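Local coordinates for protein 2,3-dihydroxy-2,3-dihydrophenylpropionate dehydrogenase (Pseudomonas sp. MC1, PDB 5XTF) that catalyses the NAD(+)-dependent oxidation of naphthalene cis-dihydrodiol to 1,2-dihydroxynaphthalene, a step in aromatic hydrocarbon catabolism, as a tetrameric short-chain dehydrogenase/reductase, at residues L112-E115 and K120-S123; D126-I131 and I173-A178; K134-G139 and H177-M182. All coordinates share one frame; numbering follows the deposited sequence.

Contact 1 of 3, residues L112-E115 and K120-S123; sequences LNIE and KISS
Leu112 and Ile121 carry the meeting between the loop 112-115 and the first turns of helix 118-150, where the chain doubles back on itself a few residues after leaving the loop. The leucine reaches the helix with both methyls. Its CG stands anti to the backbone N (chi1 176°), and from there the isobutyl fork opens over the helix surface. One prong, CD2, settles 4.0 Å from Ile121 CA, so it touches the helix at the backbone; the other, CD1, lies against the methylenes of Lys120, 3.7 Å from Lys120 CE and nearly as close to CG of the same lysine. The two side chains lie alongside one another, running antiparallel. The lysine chain is bent twice, at chi2 (139°) and at chi4 (55°), and thereby curls its aliphatic part around the leucine methyl.

Ile121 answers in the other direction. It places CD1 against the loop backbone, 3.5 Å from Ile114 O. The ethyl arm of Ile114 brings its own CD1 back to the same methyl, at 4.2 Å, although its CB is directed away from the helix. Ile114 also packs on Phe137 of the second subunit, and Glu189 of the same neighbouring subunit accepts a hydrogen bond from Ile114 N; Glu115 forms a salt bridge with Lys148 of that subunit.

No hydrogen bond runs between 112-115 and 120-123. The segments are held by methyl and methylene packing, which fixes shape without strong directionality, whereas the polar links of Ile114 N and Glu115 run to the second subunit, so the loop's course probably depends on both its own helix and that subunit.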
loop_
_atom_site.group_PDB
_atom_site.type_symbol
_atom_site.label_atom_id
_atom_site.label_comp_id
_atom_site.label_asym_id
_atom_site.label_seq_id
_atom_site.Cartn_x
_atom_site.Cartn_y
_atom_site.Cartn_z
ATOM N N LEU B 112 17.632 -11.624 -13.135
ATOM C CA LEU B 112 18.851 -12.053 -12.456
ATOM C C LEU B 112 18.528 -12.700 -11.112
ATOM O O LEU B 112 17.891 -12.081 -10.257
ATOM C CB LEU B 112 19.777 -10.848 -12.265
ATOM C CG LEU B 112 21.045 -11.156 -11.466
ATOM C CD1 LEU B 112 21.903 -12.171 -12.206
ATOM C CD2 LEU B 112 21.840 -9.909 -11.149
ATOM N N ASN B 113 18.949 -13.957 -10.934
ATOM C CA ASN B 113 18.662 -14.703 -9.710
ATOM C C ASN B 113 19.631 -14.345 -8.592
ATOM O O ASN B 113 20.797 -14.031 -8.826
ATOM C CB ASN B 113 18.731 -16.208 -9.949
ATOM C CG ASN B 113 17.553 -16.721 -10.740
ATOM O OD1 ASN B 113 16.446 -16.848 -10.218
ATOM N ND2 ASN B 113 17.781 -17.019 -12.014
ATOM N N ILE B 114 19.135 -14.426 -7.357
ATOM C CA ILE B 114 19.961 -14.104 -6.203
ATOM C C ILE B 114 20.993 -15.194 -5.924
ATOM O O ILE B 114 21.950 -14.948 -5.183
ATOM C CB ILE B 114 19.058 -13.853 -4.980
ATOM C CG1 ILE B 114 19.860 -13.273 -3.797
ATOM C CG2 ILE B 114 18.310 -15.136 -4.598
ATOM C CD1 ILE B 114 20.360 -11.842 -4.013
ATOM N N GLU B 115 20.836 -16.388 -6.508
ATOM C CA GLU B 115 21.831 -17.448 -6.365
ATOM C C GLU B 115 23.088 -17.214 -7.196
ATOM O O GLU B 115 24.123 -17.817 -6.906
ATOM C CB GLU B 115 21.237 -18.801 -6.757
ATOM C CG GLU B 115 20.245 -19.374 -5.751
ATOM C CD GLU B 115 18.856 -19.525 -6.336
ATOM O OE1 GLU B 115 17.935 -19.960 -5.593
ATOM O OE2 GLU B 115 18.696 -19.202 -7.545
ATOM N N LYS B 120 28.590 -11.096 -10.463
ATOM C CA LYS B 120 27.545 -10.726 -11.403
ATOM C C LYS B 120 26.467 -9.885 -10.731
ATOM O O LYS B 120 26.022 -8.873 -11.294
ATOM C CB LYS B 120 26.956 -11.983 -12.024
ATOM C CG LYS B 120 25.645 -11.747 -12.736
ATOM C CD LYS B 120 25.566 -12.527 -14.061
ATOM C CE LYS B 120 24.349 -12.086 -14.928
ATOM N NZ LYS B 120 24.292 -10.605 -15.225
ATOM N N ILE B 121 26.040 -10.276 -9.529
ATOM C CA ILE B 121 25.035 -9.494 -8.817
ATOM C C ILE B 121 25.544 -8.081 -8.575
ATOM O O ILE B 121 24.825 -7.098 -8.797
ATOM C CB ILE B 121 24.657 -10.167 -7.493
ATOM C CG1 ILE B 121 24.037 -11.533 -7.737
ATOM C CG2 ILE B 121 23.701 -9.284 -6.728
ATOM C CD1 ILE B 121 23.766 -12.253 -6.457
ATOM N N SER B 122 26.796 -7.963 -8.125
ATOM C CA SER B 122 27.353 -6.656 -7.812
ATOM C C SER B 122 27.393 -5.757 -9.037
ATOM O O SER B 122 27.123 -4.557 -8.940
ATOM C CB SER B 122 28.753 -6.803 -7.238
ATOM O OG SER B 122 29.212 -5.548 -6.784
ATOM N N SER B 123 27.747 -6.309 -10.198
ATOM C CA SER B 123 27.787 -5.500 -11.409
ATOM C C SER B 123 26.393 -5.035 -11.800
ATOM O O SER B 123 26.157 -3.837 -12.004
ATOM C CB SER B 123 28.421 -6.289 -12.550
ATOM O OG SER B 123 29.811 -6.399 -12.354
#

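Contact 2 of 3, residues D126-I131 and I173-A178; sequences DEIFDI and IASKHA
Ser175 presents its CB to the ring of Phe129 where helices 118-150 and 170-190 run side by side, their segment axes 9.6 Å apart and inclined by 18° in the same N-to-C sense.

The aromatic contact is a CH-pi interaction: Ser175 CB stands over the centre of the Phe129 ring, 4.1 Å from the centroid. The outer end of the ring also reaches the partner backbone, with Phe129 CZ 3.6 Å from Ser175 N. At the ring edge, near its plane, Ala174 CB lies 3.8 Å from Phe129 CZ, so neighbouring residues of one helix address a face and the rim of the same phenyl group. The ring stacks in addition with Phe125 and packs on Val133 of the second subunit.

Van der Waals contact continues at Ile128, whose CG2 methyl sits against CB and OG of the serine, 3.4 Å from Ser175 OG. The first torsion of Ser175 (chi1 73°) turns that hydroxyl back to Tyr172 O, and Asn132 ND2 is its second partner.

No hydrogen bond crosses between the segments. Within 173-178, His177 ND1 donates to Ile173 O at 2.8 Å with the acceptor close to the imidazole plane, while His177 N reaches that oxygen from the other face of the carbonyl plane.

Lys176, an NAD(+)-binding residue, is on the same helix, with its CB directed away from helix 118-150. Together with Tyr172 it forms the YxxxK sequence motif of the short-chain dehydrogenase/reductase family, whose core is a Rossmann fold.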
loop_
_atom_site.group_PDB
_atom_site.type_symbol
_atom_site.label_atom_id
_atom_site.label_comp_id
_atom_site.label_asym_id
_atom_site.label_seq_id
_atom_site.Cartn_x
_atom_site.Cartn_y
_atom_site.Cartn_z
ATOM N N ASP B 126 24.943 -2.303 -9.552
ATOM C CA ASP B 126 25.467 -0.970 -9.809
ATOM C C ASP B 126 24.834 -0.370 -11.058
ATOM O O ASP B 126 24.497 0.823 -11.089
ATOM C CB ASP B 126 26.989 -1.036 -9.932
ATOM C CG ASP B 126 27.666 -1.528 -8.633
ATOM O OD1 ASP B 126 27.002 -1.535 -7.568
ATOM O OD2 ASP B 126 28.862 -1.909 -8.666
ATOM N N GLU B 127 24.628 -1.187 -12.090
ATOM C CA GLU B 127 24.074 -0.637 -13.317
ATOM C C GLU B 127 22.592 -0.316 -13.138
ATOM O O GLU B 127 22.114 0.726 -13.600
ATOM C CB GLU B 127 24.311 -1.606 -14.477
ATOM C CG GLU B 127 24.702 -0.926 -15.778
ATOM C CD GLU B 127 25.159 -1.906 -16.861
ATOM O OE1 GLU B 127 25.892 -2.871 -16.534
ATOM O OE2 GLU B 127 24.777 -1.702 -18.041
ATOM N N ILE B 128 21.866 -1.164 -12.408
ATOM C CA ILE B 128 20.431 -0.952 -12.248
ATOM C C ILE B 128 20.168 0.291 -11.411
ATOM O O ILE B 128 19.371 1.160 -11.794
ATOM C CB ILE B 128 19.767 -2.199 -11.643
ATOM C CG1 ILE B 128 19.613 -3.262 -12.724
ATOM C CG2 ILE B 128 18.407 -1.861 -11.054
ATOM C CD1 ILE B 128 19.987 -4.606 -12.265
ATOM N N PHE B 129 20.870 0.428 -10.290
ATOM C CA PHE B 129 20.574 1.549 -9.409
ATOM C C PHE B 129 21.138 2.869 -9.931
ATOM O O PHE B 129 20.531 3.926 -9.701
ATOM C CB PHE B 129 21.058 1.233 -7.998
ATOM C CG PHE B 129 20.070 0.404 -7.220
ATOM C CD1 PHE B 129 19.950 -0.953 -7.456
ATOM C CD2 PHE B 129 19.221 1.001 -6.288
ATOM C CE1 PHE B 129 19.010 -1.708 -6.759
ATOM C CE2 PHE B 129 18.277 0.256 -5.591
ATOM C CZ PHE B 129 18.181 -1.106 -5.823
ATOM N N ASP B 130 22.265 2.832 -10.658
ATOM C CA ASP B 130 22.753 4.048 -11.300
ATOM C C ASP B 130 21.738 4.595 -12.296
ATOM O O ASP B 130 21.505 5.811 -12.349
ATOM C CB ASP B 130 24.090 3.792 -11.992
ATOM C CG ASP B 130 25.241 3.763 -11.024
ATOM O OD1 ASP B 130 25.072 4.338 -9.925
ATOM O OD2 ASP B 130 26.298 3.165 -11.347
ATOM N N ILE B 131 21.107 3.721 -13.075
ATOM C CA ILE B 131 20.217 4.167 -14.146
ATOM C C ILE B 131 18.795 4.375 -13.652
ATOM O O ILE B 131 18.165 5.392 -13.954
ATOM C CB ILE B 131 20.236 3.160 -15.311
ATOM C CG1 ILE B 131 21.601 3.133 -15.982
ATOM C CG2 ILE B 131 19.152 3.517 -16.311
ATOM C CD1 ILE B 131 21.730 2.017 -17.004
ATOM N N ILE B 173 13.272 -5.029 -9.085
ATOM C CA ILE B 173 12.104 -4.724 -8.269
ATOM C C ILE B 173 12.473 -3.767 -7.147
ATOM O O ILE B 173 11.707 -2.851 -6.818
ATOM C CB ILE B 173 11.460 -6.017 -7.744
ATOM C CG1 ILE B 173 10.828 -6.767 -8.910
ATOM C CG2 ILE B 173 10.409 -5.696 -6.711
ATOM C CD1 ILE B 173 10.176 -8.043 -8.539
ATOM N N ALA B 174 13.669 -3.934 -6.574
ATOM C CA ALA B 174 14.115 -3.026 -5.523
ATOM C C ALA B 174 14.338 -1.622 -6.071
ATOM O O ALA B 174 14.001 -0.631 -5.414
ATOM C CB ALA B 174 15.384 -3.572 -4.873
ATOM N N SER B 175 14.893 -1.507 -7.279
ATOM C CA SER B 175 15.104 -0.176 -7.842
ATOM C C SER B 175 13.773 0.504 -8.137
ATOM O O SER B 175 13.617 1.707 -7.914
ATOM C CB SER B 175 15.958 -0.240 -9.110
ATOM O OG SER B 175 15.258 -0.781 -10.222
ATOM N N LYS B 176 12.802 -0.252 -8.621
ATOM C CA LYS B 176 11.512 0.348 -8.923
ATOM C C LYS B 176 10.735 0.691 -7.661
ATOM O O LYS B 176 9.940 1.636 -7.669
ATOM C CB LYS B 176 10.732 -0.587 -9.840
ATOM C CG LYS B 176 11.323 -0.567 -11.277
ATOM C CD LYS B 176 11.301 0.866 -11.857
ATOM C CE LYS B 176 11.742 0.902 -13.310
ATOM N NZ LYS B 176 11.634 2.290 -13.861
ATOM N N HIS B 177 10.960 -0.034 -6.558
ATOM C CA HIS B 177 10.395 0.411 -5.289
ATOM C C HIS B 177 11.068 1.680 -4.788
ATOM O O HIS B 177 10.405 2.557 -4.223
ATOM C CB HIS B 177 10.494 -0.695 -4.248
ATOM C CG HIS B 177 9.392 -1.695 -4.341
ATOM N ND1 HIS B 177 9.328 -2.640 -5.346
ATOM C CD2 HIS B 177 8.301 -1.895 -3.562
ATOM C CE1 HIS B 177 8.247 -3.381 -5.177
ATOM N NE2 HIS B 177 7.610 -2.951 -4.102
ATOM N N ALA B 178 12.382 1.804 -4.978
ATOM C CA ALA B 178 13.046 3.042 -4.589
ATOM C C ALA B 178 12.432 4.251 -5.302
ATOM O O ALA B 178 12.281 5.320 -4.699
ATOM C CB ALA B 178 14.550 2.936 -4.851
#

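Contact 3 of 3, residues K134-G139 and H177-M182; sequences KSYFSG and HAVLGM
Met182 lays its terminal methyl on the ring of Phe137, joining two helices on one side of the parallel sheet of a Rossmann fold. Helices 118-150 and 170-190 belong to successive beta-alpha-beta units that share strand 153-157, and the axes of the two segments approach to 11.1 Å at an angle of 28°.

The aromatic interactions centre on the methionine. Met182 CE stands over the middle of the Phe137 ring, 3.5 Å from its centroid, as a CH-pi contact, and SD lies obliquely to the same face, 4.1 Å from the centroid, completing a Met-aromatic contact. The chain is bent at its last torsion, about CG-SD (chi3 65°), which brings the methyl over the phenyl group while CG remains near the rim atoms CZ and CE1. Phe137 also meets Phe125 of the second subunit, with planes at about 65°, so this ring lies between the intrachain packing and the subunit interface. Cutting Phe137 down to an alanine would probably take away the flat surface beneath the methionine methyl, opening a gap and letting the thioether end turn more freely.

Apolar contacts continue along Tyr136. Met182 CE lies 3.7 Å from Tyr136 CB, so one methyl bridges two consecutive residues of helix 118-150. Farther along the tyrosine, Val179 comes in perpendicular to it, and both of its methyls approach the CD2 and CE2 side of the ring. Val179 and Met182 also touch Met156 of strand 153-157, placing this packing against the sheet.

The polar end of Tyr136 looks elsewhere: its OH is hydrogen-bonded to Thr157 O. At the edge of the ring, near its plane, Val179 CG1 rests 3.9 Å from Tyr136 CE2.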
loop_
_atom_site.group_PDB
_atom_site.type_symbol
_atom_site.label_atom_id
_atom_site.label_comp_id
_atom_site.label_asym_id
_atom_site.label_seq_id
_atom_site.Cartn_x
_atom_site.Cartn_y
_atom_site.Cartn_z
ATOM N N LYS B 134 19.662 6.449 -9.299
ATOM C CA LYS B 134 20.597 7.549 -9.093
ATOM C C LYS B 134 20.457 8.614 -10.181
ATOM O O LYS B 134 20.478 9.819 -9.894
ATOM C CB LYS B 134 22.036 7.036 -9.030
ATOM C CG LYS B 134 22.930 8.048 -8.364
ATOM C CD LYS B 134 24.412 7.721 -8.462
ATOM C CE LYS B 134 25.212 8.810 -7.735
ATOM N NZ LYS B 134 26.669 8.510 -7.632
ATOM N N SER B 135 20.280 8.200 -11.425
ATOM C CA SER B 135 20.190 9.204 -12.473
ATOM C C SER B 135 18.837 9.923 -12.477
ATOM O O SER B 135 18.737 11.007 -13.056
ATOM C CB SER B 135 20.486 8.577 -13.835
ATOM O OG SER B 135 19.355 7.857 -14.285
ATOM N N TYR B 136 17.803 9.383 -11.819
ATOM C CA TYR B 136 16.618 10.202 -11.546
ATOM C C TYR B 136 16.966 11.343 -10.594
ATOM O O TYR B 136 16.588 12.499 -10.830
ATOM C CB TYR B 136 15.480 9.367 -10.959
ATOM C CG TYR B 136 14.703 8.515 -11.940
ATOM C CD1 TYR B 136 15.138 8.317 -13.249
ATOM C CD2 TYR B 136 13.516 7.911 -11.548
ATOM C CE1 TYR B 136 14.402 7.528 -14.131
ATOM C CE2 TYR B 136 12.782 7.124 -12.414
ATOM C CZ TYR B 136 13.221 6.937 -13.695
ATOM O OH TYR B 136 12.454 6.147 -14.504
ATOM N N PHE B 137 17.711 11.033 -9.517
ATOM C CA PHE B 137 18.194 12.078 -8.615
ATOM C C PHE B 137 19.012 13.122 -9.368
ATOM O O PHE B 137 18.857 14.328 -9.137
ATOM C CB PHE B 137 19.032 11.466 -7.490
ATOM C CG PHE B 137 18.219 10.870 -6.362
ATOM C CD1 PHE B 137 17.989 9.498 -6.301
ATOM C CD2 PHE B 137 17.708 11.674 -5.359
ATOM C CE1 PHE B 137 17.249 8.944 -5.265
ATOM C CE2 PHE B 137 16.969 11.130 -4.322
ATOM C CZ PHE B 137 16.740 9.766 -4.276
ATOM N N SER B 138 19.880 12.675 -10.279
ATOM C CA SER B 138 20.755 13.593 -11.013
ATOM C C SER B 138 19.958 14.519 -11.935
ATOM O O SER B 138 20.143 15.742 -11.907
ATOM C CB SER B 138 21.795 12.790 -11.797
ATOM O OG SER B 138 22.584 13.618 -12.645
ATOM N N GLY B 139 19.052 13.958 -12.740
ATOM C CA GLY B 139 18.192 14.788 -13.571
ATOM C C GLY B 139 17.393 15.810 -12.781
ATOM O O GLY B 139 17.290 16.976 -13.180
ATOM N N HIS B 177 10.960 -0.034 -6.558
ATOM C CA HIS B 177 10.395 0.411 -5.289
ATOM C C HIS B 177 11.068 1.680 -4.788
ATOM O O HIS B 177 10.405 2.557 -4.223
ATOM C CB HIS B 177 10.494 -0.695 -4.248
ATOM C CG HIS B 177 9.392 -1.695 -4.341
ATOM N ND1 HIS B 177 9.328 -2.640 -5.346
ATOM C CD2 HIS B 177 8.301 -1.895 -3.562
ATOM C CE1 HIS B 177 8.247 -3.381 -5.177
ATOM N NE2 HIS B 177 7.610 -2.951 -4.102
ATOM N N ALA B 178 12.382 1.804 -4.978
ATOM C CA ALA B 178 13.046 3.042 -4.589
ATOM C C ALA B 178 12.432 4.251 -5.302
ATOM O O ALA B 178 12.281 5.320 -4.699
ATOM C CB ALA B 178 14.550 2.936 -4.851
ATOM N N VAL B 179 12.025 4.095 -6.570
ATOM C CA VAL B 179 11.403 5.219 -7.283
ATOM C C VAL B 179 10.114 5.656 -6.584
ATOM O O VAL B 179 9.880 6.856 -6.385
ATOM C CB VAL B 179 11.159 4.878 -8.770
ATOM C CG1 VAL B 179 10.522 6.039 -9.464
ATOM C CG2 VAL B 179 12.485 4.519 -9.468
ATOM N N LEU B 180 9.283 4.699 -6.157
ATOM C CA LEU B 180 8.125 5.043 -5.333
ATOM C C LEU B 180 8.529 5.866 -4.130
ATOM O O LEU B 180 7.809 6.786 -3.730
ATOM C CB LEU B 180 7.413 3.795 -4.834
ATOM C CG LEU B 180 6.806 2.852 -5.850
ATOM C CD1 LEU B 180 5.955 1.850 -5.076
ATOM C CD2 LEU B 180 5.981 3.611 -6.863
ATOM N N GLY B 181 9.669 5.536 -3.523
ATOM C CA GLY B 181 10.113 6.285 -2.364
ATOM C C GLY B 181 10.473 7.712 -2.716
ATOM O O GLY B 181 10.110 8.647 -1.997
ATOM N N MET B 182 11.183 7.897 -3.830
ATOM C CA MET B 182 11.511 9.238 -4.313
ATOM C C MET B 182 10.266 10.069 -4.563
ATOM O O MET B 182 10.230 11.255 -4.221
ATOM C CB MET B 182 12.322 9.157 -5.603
ATOM C CG MET B 182 13.591 8.384 -5.522
ATOM S SD MET B 182 14.362 8.336 -7.164
ATOM C CE MET B 182 14.755 10.066 -7.438
#

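Overall arrangement
All three contacts use helix 118-150, and they follow one another along it: contact 1 at its start, against the preceding loop, then contact 2 and contact 3, where it pairs with helix 170-190. Contact 1 closes before the others open. Contacts 2 and 3 share His177 and Ala178, have centres 8 Å apart and are joined by probable backbone hydrogen bonds of helix 118-150, such as Phe129 O to Lys134 N; the centre of contact 1 lies 13 Å from contact 2 and 21 Å from contact 3. Each also touches the second subunit, so this helix links the Rossmann-fold core, the neighbourhood of the NAD(+)-binding Lys176 and the tetramer interface.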